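Local atomic coordinates of BfpC (Escherichia coli, PDB entry 3VHJ), a protein that is a membrane protein essential for type IV pilus biogenesis, seen here as its N-terminal cytoplasmic domain, which probably contacts other parts of the pilus machinery. Residues C86-A91 / K121-H126; M106-K111 / Y129-D134; K111-H114 / D118-K121. The protein carries 1 engineered substitution. All blocks are in the same frame, centred on the assembly; numbering follows the deposited sequence.

Interaction 1. Residues C86-A91 / K121-H126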
loop_
_atom_site.group_PDB
_atom_site.type_symbol
_atom_site.label_atom_id
_atom_site.label_comp_id
_atom_site.label_asym_id
_atom_site.label_seq_id
_atom_site.Cartn_x
_atom_site.Cartn_y
_atom_site.Cartn_z
ATOM N N CYS A 86 -5.925 7.585 5.014
ATOM C CA CYS A 86 -6.210 6.162 5.006
ATOM C C CYS A 86 -7.541 6.020 4.286
ATOM O O CYS A 86 -8.245 7.005 4.074
ATOM C CB CYS A 86 -6.318 5.609 6.429
ATOM S SG CYS A 86 -7.951 5.765 7.177
ATOM N N GLY A 87 -7.883 4.803 3.893
ATOM C CA GLY A 87 -9.150 4.621 3.217
ATOM C C GLY A 87 -9.433 3.205 2.777
ATOM O O GLY A 87 -8.526 2.378 2.663
ATOM N N LEU A 88 -10.717 2.943 2.558
ATOM C CA LEU A 88 -11.219 1.661 2.086
ATOM C C LEU A 88 -11.656 1.995 0.660
ATOM O O LEU A 88 -12.487 2.882 0.454
ATOM C CB LEU A 88 -12.424 1.232 2.925
ATOM C CG LEU A 88 -13.244 0.029 2.458
ATOM C CD1 LEU A 88 -12.396 -1.230 2.457
ATOM C CD2 LEU A 88 -14.447 -0.134 3.387
ATOM N N PHE A 89 -11.090 1.297 -0.320
ATOM C CA PHE A 89 -11.394 1.577 -1.720
ATOM C C PHE A 89 -11.623 0.333 -2.561
ATOM O O PHE A 89 -10.906 -0.653 -2.431
ATOM C CB PHE A 89 -10.227 2.310 -2.389
ATOM C CG PHE A 89 -9.856 3.617 -1.758
ATOM C CD1 PHE A 89 -10.496 4.791 -2.132
ATOM C CD2 PHE A 89 -8.800 3.686 -0.853
ATOM C CE1 PHE A 89 -10.083 6.019 -1.624
ATOM C CE2 PHE A 89 -8.382 4.908 -0.340
ATOM C CZ PHE A 89 -9.021 6.074 -0.726
ATOM N N PRO A 90 -12.618 0.375 -3.456
ATOM C CA PRO A 90 -12.890 -0.774 -4.322
ATOM C C PRO A 90 -12.012 -0.566 -5.557
ATOM O O PRO A 90 -11.968 0.543 -6.091
ATOM C CB PRO A 90 -14.369 -0.614 -4.692
ATOM C CG PRO A 90 -14.873 0.553 -3.844
ATOM C CD PRO A 90 -13.673 1.392 -3.583
ATOM N N ALA A 91 -11.298 -1.597 -5.997
ATOM C CA ALA A 91 -10.484 -1.475 -7.206
ATOM C C ALA A 91 -11.438 -1.840 -8.342
ATOM O O ALA A 91 -12.593 -2.186 -8.086
ATOM C CB ALA A 91 -9.306 -2.441 -7.171
ATOM N N LYS A 121 -14.051 -4.949 7.725
ATOM C CA LYS A 121 -13.679 -5.364 9.073
ATOM C C LYS A 121 -12.237 -4.981 9.423
ATOM O O LYS A 121 -11.959 -4.550 10.544
ATOM C CB LYS A 121 -13.871 -6.878 9.232
ATOM C CG LYS A 121 -13.501 -7.421 10.610
ATOM C CD LYS A 121 -13.809 -8.910 10.724
ATOM C CE LYS A 121 -13.378 -9.467 12.073
ATOM N NZ LYS A 121 -13.967 -8.704 13.213
ATOM N N PHE A 122 -11.321 -5.138 8.471
ATOM C CA PHE A 122 -9.921 -4.794 8.716
ATOM C C PHE A 122 -9.803 -3.285 8.913
ATOM O O PHE A 122 -9.106 -2.810 9.810
ATOM C CB PHE A 122 -9.049 -5.218 7.535
ATOM C CG PHE A 122 -7.585 -4.993 7.763
ATOM C CD1 PHE A 122 -6.836 -5.902 8.503
ATOM C CD2 PHE A 122 -6.960 -3.855 7.267
ATOM C CE1 PHE A 122 -5.479 -5.679 8.749
ATOM C CE2 PHE A 122 -5.605 -3.621 7.506
ATOM C CZ PHE A 122 -4.863 -4.536 8.249
ATOM N N PHE A 123 -10.496 -2.547 8.056
ATOM C CA PHE A 123 -10.514 -1.094 8.084
ATOM C C PHE A 123 -10.940 -0.569 9.454
ATOM O O PHE A 123 -10.251 0.256 10.062
ATOM C CB PHE A 123 -11.479 -0.602 7.006
ATOM C CG PHE A 123 -11.630 0.889 6.943
ATOM C CD1 PHE A 123 -10.551 1.701 6.593
ATOM C CD2 PHE A 123 -12.867 1.481 7.178
ATOM C CE1 PHE A 123 -10.706 3.076 6.471
ATOM C CE2 PHE A 123 -13.034 2.859 7.059
ATOM C CZ PHE A 123 -11.950 3.658 6.703
ATOM N N PHE A 124 -12.082 -1.046 9.937
ATOM C CA PHE A 124 -12.591 -0.614 11.232
ATOM C C PHE A 124 -11.751 -1.081 12.415
ATOM O O PHE A 124 -11.478 -0.307 13.326
ATOM C CB PHE A 124 -14.030 -1.098 11.431
ATOM C CG PHE A 124 -15.056 -0.243 10.754
ATOM C CD1 PHE A 124 -15.776 -0.724 9.667
ATOM C CD2 PHE A 124 -15.310 1.047 11.210
ATOM C CE1 PHE A 124 -16.744 0.070 9.041
ATOM C CE2 PHE A 124 -16.270 1.847 10.594
ATOM C CZ PHE A 124 -16.989 1.356 9.506
ATOM N N ASP A 125 -11.339 -2.344 12.403
ATOM C CA ASP A 125 -10.560 -2.878 13.512
ATOM C C ASP A 125 -9.136 -2.348 13.640
ATOM O O ASP A 125 -8.634 -2.195 14.750
ATOM C CB ASP A 125 -10.500 -4.409 13.448
ATOM C CG ASP A 125 -11.867 -5.062 13.576
ATOM O OD1 ASP A 125 -12.738 -4.507 14.275
ATOM O OD2 ASP A 125 -12.059 -6.145 12.984
ATOM N N HIS A 126 -8.484 -2.045 12.523
ATOM C CA HIS A 126 -7.095 -1.601 12.603
ATOM C C HIS A 126 -6.692 -0.306 11.916
ATOM O O HIS A 126 -5.666 0.273 12.261
ATOM C CB HIS A 126 -6.185 -2.705 12.062
ATOM C CG HIS A 126 -6.434 -4.049 12.666
ATOM N ND1 HIS A 126 -6.088 -4.358 13.963
ATOM C CD2 HIS A 126 -7.003 -5.166 12.151
ATOM C CE1 HIS A 126 -6.431 -5.608 14.223
ATOM N NE2 HIS A 126 -6.988 -6.120 13.139
#
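Leu88 lays its CB over the centre of the Phe123 ring, 4.1 Å from the centroid and only 9° off the ring normal, a CH-pi contact made square on the face. The leading corner of the ring, Phe123 CE1, pushes on to the strand backbone and comes 3.9 Å from Gly87 C. At that same corner Cys86 adds its sulfur: SG lies 3.9 Å from Phe123 CE1 and approaches obliquely, as a sulfur-aromatic contact. Phe123 points toward the strand from its CA, and with CG anti to the backbone N (chi1 178°) the ring is carried on to Leu88 and Gly87.

Behind these atoms, strand 85-90 and helix 116-127 run almost exactly antiparallel, at 174°, with axes 9.0 Å apart. The helix thus covers one face of the mixed sheet, in which Cys86 and Leu88 bond through their backbones to strand 135-137 and Gly87 to strand 96-101. Thr136 also touches Phe123, and Val98 and Ala119 pack against Leu88. On the helix side turned from the sheet, Lys121 NZ meets Asp125 OD2 on the syn side at 3.2 Å, a salt bridge one turn long.

No hydrogen bond joins strand to helix here; all four touching residues are buried, so cohesion rests on dispersion and on the fit of one ring against backbone, methylene and sulfur.

Interaction 2. Residues M106-K111 / Y129-D134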
loop_
_atom_site.group_PDB
_atom_site.type_symbol
_atom_site.label_atom_id
_atom_site.label_comp_id
_atom_site.label_asym_id
_atom_site.label_seq_id
_atom_site.Cartn_x
_atom_site.Cartn_y
_atom_site.Cartn_z
HETATM N N MSE A 106 5.165 7.552 5.554
HETATM C CA MSE A 106 5.455 6.128 5.667
HETATM C C MSE A 106 4.187 5.309 5.490
HETATM O O MSE A 106 3.142 5.627 6.059
HETATM C CB MSE A 106 6.081 5.806 7.029
HETATM C CG MSE A 106 7.425 6.490 7.296
HETATM SE SE MSE A 106 8.850 5.959 6.127
HETATM C CE MSE A 106 8.982 7.533 5.020
ATOM N N VAL A 107 4.283 4.252 4.692
ATOM C CA VAL A 107 3.144 3.392 4.461
ATOM C C VAL A 107 2.884 2.548 5.702
ATOM O O VAL A 107 3.750 1.784 6.139
ATOM C CB VAL A 107 3.384 2.462 3.244
ATOM C CG1 VAL A 107 2.213 1.508 3.077
ATOM C CG2 VAL A 107 3.566 3.298 1.982
ATOM N N HIS A 108 1.697 2.709 6.282
ATOM C CA HIS A 108 1.316 1.936 7.460
ATOM C C HIS A 108 0.465 0.745 7.050
ATOM O O HIS A 108 0.567 -0.332 7.637
ATOM C CB HIS A 108 0.519 2.787 8.453
ATOM C CG HIS A 108 1.367 3.659 9.324
ATOM N ND1 HIS A 108 0.957 4.087 10.569
ATOM C CD2 HIS A 108 2.594 4.199 9.125
ATOM C CE1 HIS A 108 1.895 4.852 11.100
ATOM N NE2 HIS A 108 2.898 4.937 10.245
ATOM N N PHE A 109 -0.382 0.947 6.046
ATOM C CA PHE A 109 -1.253 -0.116 5.566
ATOM C C PHE A 109 -1.326 -0.197 4.049
ATOM O O PHE A 109 -1.424 0.819 3.357
ATOM C CB PHE A 109 -2.676 0.073 6.111
ATOM C CG PHE A 109 -2.765 0.024 7.607
ATOM C CD1 PHE A 109 -2.616 -1.182 8.285
ATOM C CD2 PHE A 109 -2.991 1.189 8.344
ATOM C CE1 PHE A 109 -2.690 -1.234 9.677
ATOM C CE2 PHE A 109 -3.067 1.150 9.733
ATOM C CZ PHE A 109 -2.915 -0.066 10.403
ATOM N N ASP A 110 -1.272 -1.424 3.548
ATOM C CA ASP A 110 -1.389 -1.705 2.125
ATOM C C ASP A 110 -1.935 -3.124 2.085
ATOM O O ASP A 110 -1.177 -4.086 2.027
ATOM C CB ASP A 110 -0.033 -1.635 1.420
ATOM C CG ASP A 110 -0.118 -2.057 -0.035
ATOM O OD1 ASP A 110 -1.254 -2.258 -0.527
ATOM O OD2 ASP A 110 0.941 -2.187 -0.694
ATOM N N LYS A 111 -3.256 -3.247 2.128
ATOM C CA LYS A 111 -3.900 -4.557 2.133
ATOM C C LYS A 111 -4.960 -4.671 1.056
ATOM O O LYS A 111 -5.630 -3.696 0.734
ATOM C CB LYS A 111 -4.552 -4.802 3.496
ATOM C CG LYS A 111 -3.586 -4.755 4.653
ATOM C CD LYS A 111 -2.913 -6.098 4.888
ATOM C CE LYS A 111 -3.909 -7.113 5.422
ATOM N NZ LYS A 111 -3.250 -8.393 5.816
ATOM N N TYR A 129 -9.251 4.010 12.882
ATOM C CA TYR A 129 -8.952 4.674 14.142
ATOM C C TYR A 129 -7.590 4.332 14.712
ATOM O O TYR A 129 -7.343 4.561 15.893
ATOM C CB TYR A 129 -10.028 4.300 15.158
ATOM C CG TYR A 129 -11.420 4.369 14.574
ATOM C CD1 TYR A 129 -11.945 5.580 14.119
ATOM C CD2 TYR A 129 -12.201 3.223 14.443
ATOM C CE1 TYR A 129 -13.217 5.645 13.548
ATOM C CE2 TYR A 129 -13.469 3.275 13.874
ATOM C CZ TYR A 129 -13.971 4.490 13.429
ATOM O OH TYR A 129 -15.218 4.548 12.856
ATOM N N GLY A 130 -6.700 3.799 13.882
ATOM C CA GLY A 130 -5.390 3.423 14.385
ATOM C C GLY A 130 -4.332 4.507 14.380
ATOM O O GLY A 130 -3.253 4.327 14.948
ATOM N N TYR A 131 -4.639 5.634 13.746
ATOM C CA TYR A 131 -3.700 6.744 13.640
ATOM C C TYR A 131 -4.512 8.015 13.358
ATOM O O TYR A 131 -5.590 7.945 12.776
ATOM C CB TYR A 131 -2.716 6.438 12.503
ATOM C CG TYR A 131 -1.643 7.472 12.260
ATOM C CD1 TYR A 131 -1.894 8.600 11.477
ATOM C CD2 TYR A 131 -0.367 7.317 12.803
ATOM C CE1 TYR A 131 -0.902 9.547 11.238
ATOM C CE2 TYR A 131 0.635 8.261 12.571
ATOM C CZ TYR A 131 0.359 9.371 11.788
ATOM O OH TYR A 131 1.339 10.308 11.561
ATOM N N PRO A 132 -4.013 9.188 13.784
ATOM C CA PRO A 132 -4.717 10.459 13.566
ATOM C C PRO A 132 -4.635 10.918 12.111
ATOM O O PRO A 132 -3.968 11.915 11.815
ATOM C CB PRO A 132 -3.981 11.433 14.492
ATOM C CG PRO A 132 -3.260 10.554 15.464
ATOM C CD PRO A 132 -2.826 9.396 14.626
ATOM N N TRP A 133 -5.310 10.212 11.209
ATOM C CA TRP A 133 -5.259 10.565 9.786
ATOM C C TRP A 133 -5.838 11.941 9.492
ATOM O O TRP A 133 -6.866 12.323 10.048
ATOM C CB TRP A 133 -6.021 9.541 8.928
ATOM C CG TRP A 133 -5.863 8.097 9.338
ATOM C CD1 TRP A 133 -6.778 7.338 10.009
ATOM C CD2 TRP A 133 -4.730 7.250 9.107
ATOM N NE1 TRP A 133 -6.289 6.071 10.213
ATOM C CE2 TRP A 133 -5.032 5.988 9.669
ATOM C CE3 TRP A 133 -3.487 7.432 8.481
ATOM C CZ2 TRP A 133 -4.137 4.913 9.626
ATOM C CZ3 TRP A 133 -2.594 6.362 8.439
ATOM C CH2 TRP A 133 -2.923 5.120 9.007
ATOM N N ASP A 134 -5.186 12.686 8.606
ATOM C CA ASP A 134 -5.691 13.998 8.236
ATOM C C ASP A 134 -6.955 13.787 7.402
ATOM O O ASP A 134 -7.927 14.531 7.527
ATOM C CB ASP A 134 -4.648 14.784 7.431
ATOM C CG ASP A 134 -3.512 15.301 8.295
ATOM O OD1 ASP A 134 -3.790 15.777 9.414
ATOM O OD2 ASP A 134 -2.341 15.251 7.856
#
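His108 and Phe109, next to each other on strand 107-113, both turn toward the loop 129-134, and the reason is a classic beta bulge: the two residues together face Gly100 of the neighbouring strand. In the loop that leads from helix 116-127 to strand 135-137, Phe109 meets Trp133, while His108 meets Tyr131 and also brushes Trp133.

The side chains of Phe109 and Trp133 run across each other at about a right angle, and their rings meet rim to rim, Phe109 CE2 lying 3.9 Å from Trp133 CZ2, with each of these atoms close to the plane of the other ring. No face is used in this apolar contact. Trp133 starts off to one side, but its chi1 of -39° carries the benzene end of the indole back to the strand, where CH2 also comes 4.2 Å from His108 CB. On the five-membered ring, NE1 is held by a hydrogen bond to Val127 O at the end of the helix, which fixes how the indole is turned.

His108 and Tyr131 make an oblique pair, neither stacked nor edge-to-face: the planes stand at 79° and the centroids are 5.2 Å apart. The nearest atoms are His108 CE1 and Tyr131 CD2, at 3.8 Å. Both polar ends have partners in the loop after strand 96-101, Tyr131 OH with Lys103 N and His108 NE2, weakly, with Asp102 OD1, so the pair is tied down at its outer end.

Within the loop, Pro132 is the centre of an inverse gamma turn. It brings the two aromatics together, with Trp133 N bonded to Tyr131 O at 2.8 Å and Tyr131 CB lying 3.5 Å above the indole plane, toward its rim.

Interaction 3. Residues K111-H114 / D118-K121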
loop_
_atom_site.group_PDB
_atom_site.type_symbol
_atom_site.label_atom_id
_atom_site.label_comp_id
_atom_site.label_asym_id
_atom_site.label_seq_id
_atom_site.Cartn_x
_atom_site.Cartn_y
_atom_site.Cartn_z
ATOM N N LYS A 111 -3.256 -3.247 2.128
ATOM C CA LYS A 111 -3.900 -4.557 2.133
ATOM C C LYS A 111 -4.960 -4.671 1.056
ATOM O O LYS A 111 -5.630 -3.696 0.734
ATOM C CB LYS A 111 -4.552 -4.802 3.496
ATOM C CG LYS A 111 -3.586 -4.755 4.653
ATOM C CD LYS A 111 -2.913 -6.098 4.888
ATOM C CE LYS A 111 -3.909 -7.113 5.422
ATOM N NZ LYS A 111 -3.250 -8.393 5.816
ATOM N N SER A 112 -5.094 -5.868 0.495
ATOM C CA SER A 112 -6.096 -6.127 -0.525
ATOM C C SER A 112 -6.936 -7.301 -0.031
ATOM O O SER A 112 -6.447 -8.136 0.732
ATOM C CB SER A 112 -5.432 -6.476 -1.859
ATOM O OG SER A 112 -4.687 -7.672 -1.756
ATOM N N PHE A 113 -8.198 -7.349 -0.447
ATOM C CA PHE A 113 -9.104 -8.423 -0.042
ATOM C C PHE A 113 -10.046 -8.735 -1.191
ATOM O O PHE A 113 -10.426 -7.841 -1.939
ATOM C CB PHE A 113 -9.976 -8.001 1.149
ATOM C CG PHE A 113 -9.213 -7.416 2.294
ATOM C CD1 PHE A 113 -8.749 -6.106 2.243
ATOM C CD2 PHE A 113 -8.956 -8.178 3.429
ATOM C CE1 PHE A 113 -8.039 -5.563 3.310
ATOM C CE2 PHE A 113 -8.248 -7.643 4.498
ATOM C CZ PHE A 113 -7.789 -6.335 4.438
ATOM N N HIS A 114 -10.429 -9.993 -1.341
ATOM C CA HIS A 114 -11.373 -10.318 -2.402
ATOM C C HIS A 114 -12.783 -10.100 -1.868
ATOM O O HIS A 114 -13.742 -9.999 -2.634
ATOM C CB HIS A 114 -11.185 -11.758 -2.885
ATOM C CG HIS A 114 -10.009 -11.931 -3.795
ATOM N ND1 HIS A 114 -9.741 -11.061 -4.831
ATOM C CD2 HIS A 114 -9.025 -12.861 -3.820
ATOM C CE1 HIS A 114 -8.640 -11.446 -5.452
ATOM N NE2 HIS A 114 -8.186 -12.535 -4.858
ATOM N N ASP A 118 -14.517 -8.516 4.653
ATOM C CA ASP A 118 -13.208 -8.675 5.283
ATOM C C ASP A 118 -12.439 -7.354 5.256
ATOM O O ASP A 118 -11.744 -7.012 6.210
ATOM C CB ASP A 118 -12.399 -9.750 4.553
ATOM C CG ASP A 118 -13.020 -11.125 4.675
ATOM O OD1 ASP A 118 -12.532 -12.061 4.007
ATOM O OD2 ASP A 118 -13.993 -11.270 5.444
ATOM N N ALA A 119 -12.562 -6.627 4.149
ATOM C CA ALA A 119 -11.891 -5.344 3.978
ATOM C C ALA A 119 -12.472 -4.317 4.942
ATOM O O ALA A 119 -11.739 -3.569 5.587
ATOM C CB ALA A 119 -12.049 -4.863 2.542
ATOM N N LYS A 120 -13.799 -4.286 5.033
ATOM C CA LYS A 120 -14.476 -3.361 5.932
ATOM C C LYS A 120 -14.068 -3.667 7.374
ATOM O O LYS A 120 -13.756 -2.762 8.148
ATOM C CB LYS A 120 -16.000 -3.489 5.768
ATOM C CG LYS A 120 -16.805 -2.388 6.459
ATOM C CD LYS A 120 -18.304 -2.528 6.194
ATOM C CE LYS A 120 -19.096 -1.444 6.928
ATOM N NZ LYS A 120 -20.563 -1.496 6.640
ATOM N N LYS A 121 -14.051 -4.949 7.725
ATOM C CA LYS A 121 -13.679 -5.364 9.073
ATOM C C LYS A 121 -12.237 -4.981 9.423
ATOM O O LYS A 121 -11.959 -4.550 10.544
ATOM C CB LYS A 121 -13.871 -6.878 9.232
ATOM C CG LYS A 121 -13.501 -7.421 10.610
ATOM C CD LYS A 121 -13.809 -8.910 10.724
ATOM C CE LYS A 121 -13.378 -9.467 12.073
ATOM N NZ LYS A 121 -13.967 -8.704 13.213
#
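Phe113 closes strand 107-113 and leans on Ala119 in the first turns of helix 116-127, the helix of a beta-alpha-beta crossover that carries the chain over the sheet to strand 135-137. Starting at the root, Phe113 CB lies 4.0 Å from Ala119 CB. With CG beside the backbone N (chi1 -50°), the ring is turned with a face to the helix. CG then sits equally near Ala119 CA and CB. On one flank CD1 makes the tightest approach, 3.5 Å to Ala119 CB; on the other, CD2 meets Asp118 CB at 3.9 Å.

Ala119 CA stands over this face, 3.8 Å from the centroid and 15° off the normal, a CH-pi contact made by the helix backbone itself. The helix thus meets the ring with CB against CD1 and CA over the face, and Trp96 and Leu88 also touch the Ala119 methyl. Asp118 contributes its CB methylene rather than its charge, while its backbone N gives a hydrogen bond to Ser115 OG, just before the helix. Nearer the end of the ring, Phe113 CE2 passes 3.9 Å from Asp118 O, which also lies over the face.

How the interactions relate
All three contacts fasten helix 116-127, or the loop after it, to one mixed sheet whose strand order 3-2-1-4, with the helix before the last strand, is consistent with a ribonuclease H-like fold. Interactions 1 and 3 are neighbours, centres about 6 Å apart: Leu88 CD1 reaches Ala119 CB at 3.6 Å, and Phe122 CB touches Phe113 CZ at 3.5 Å. Interaction 2 continues the seam past the helix end, with its centre about 10 Å from that of interaction 1; there Cys86 SG packs 3.4 Å from Trp133 CD1. The centres of interactions 2 and 3 are about 15 Å apart; both start from strand 107-113 and share Lys111, whose CG meets Phe122 CE2 at 3.7 Å.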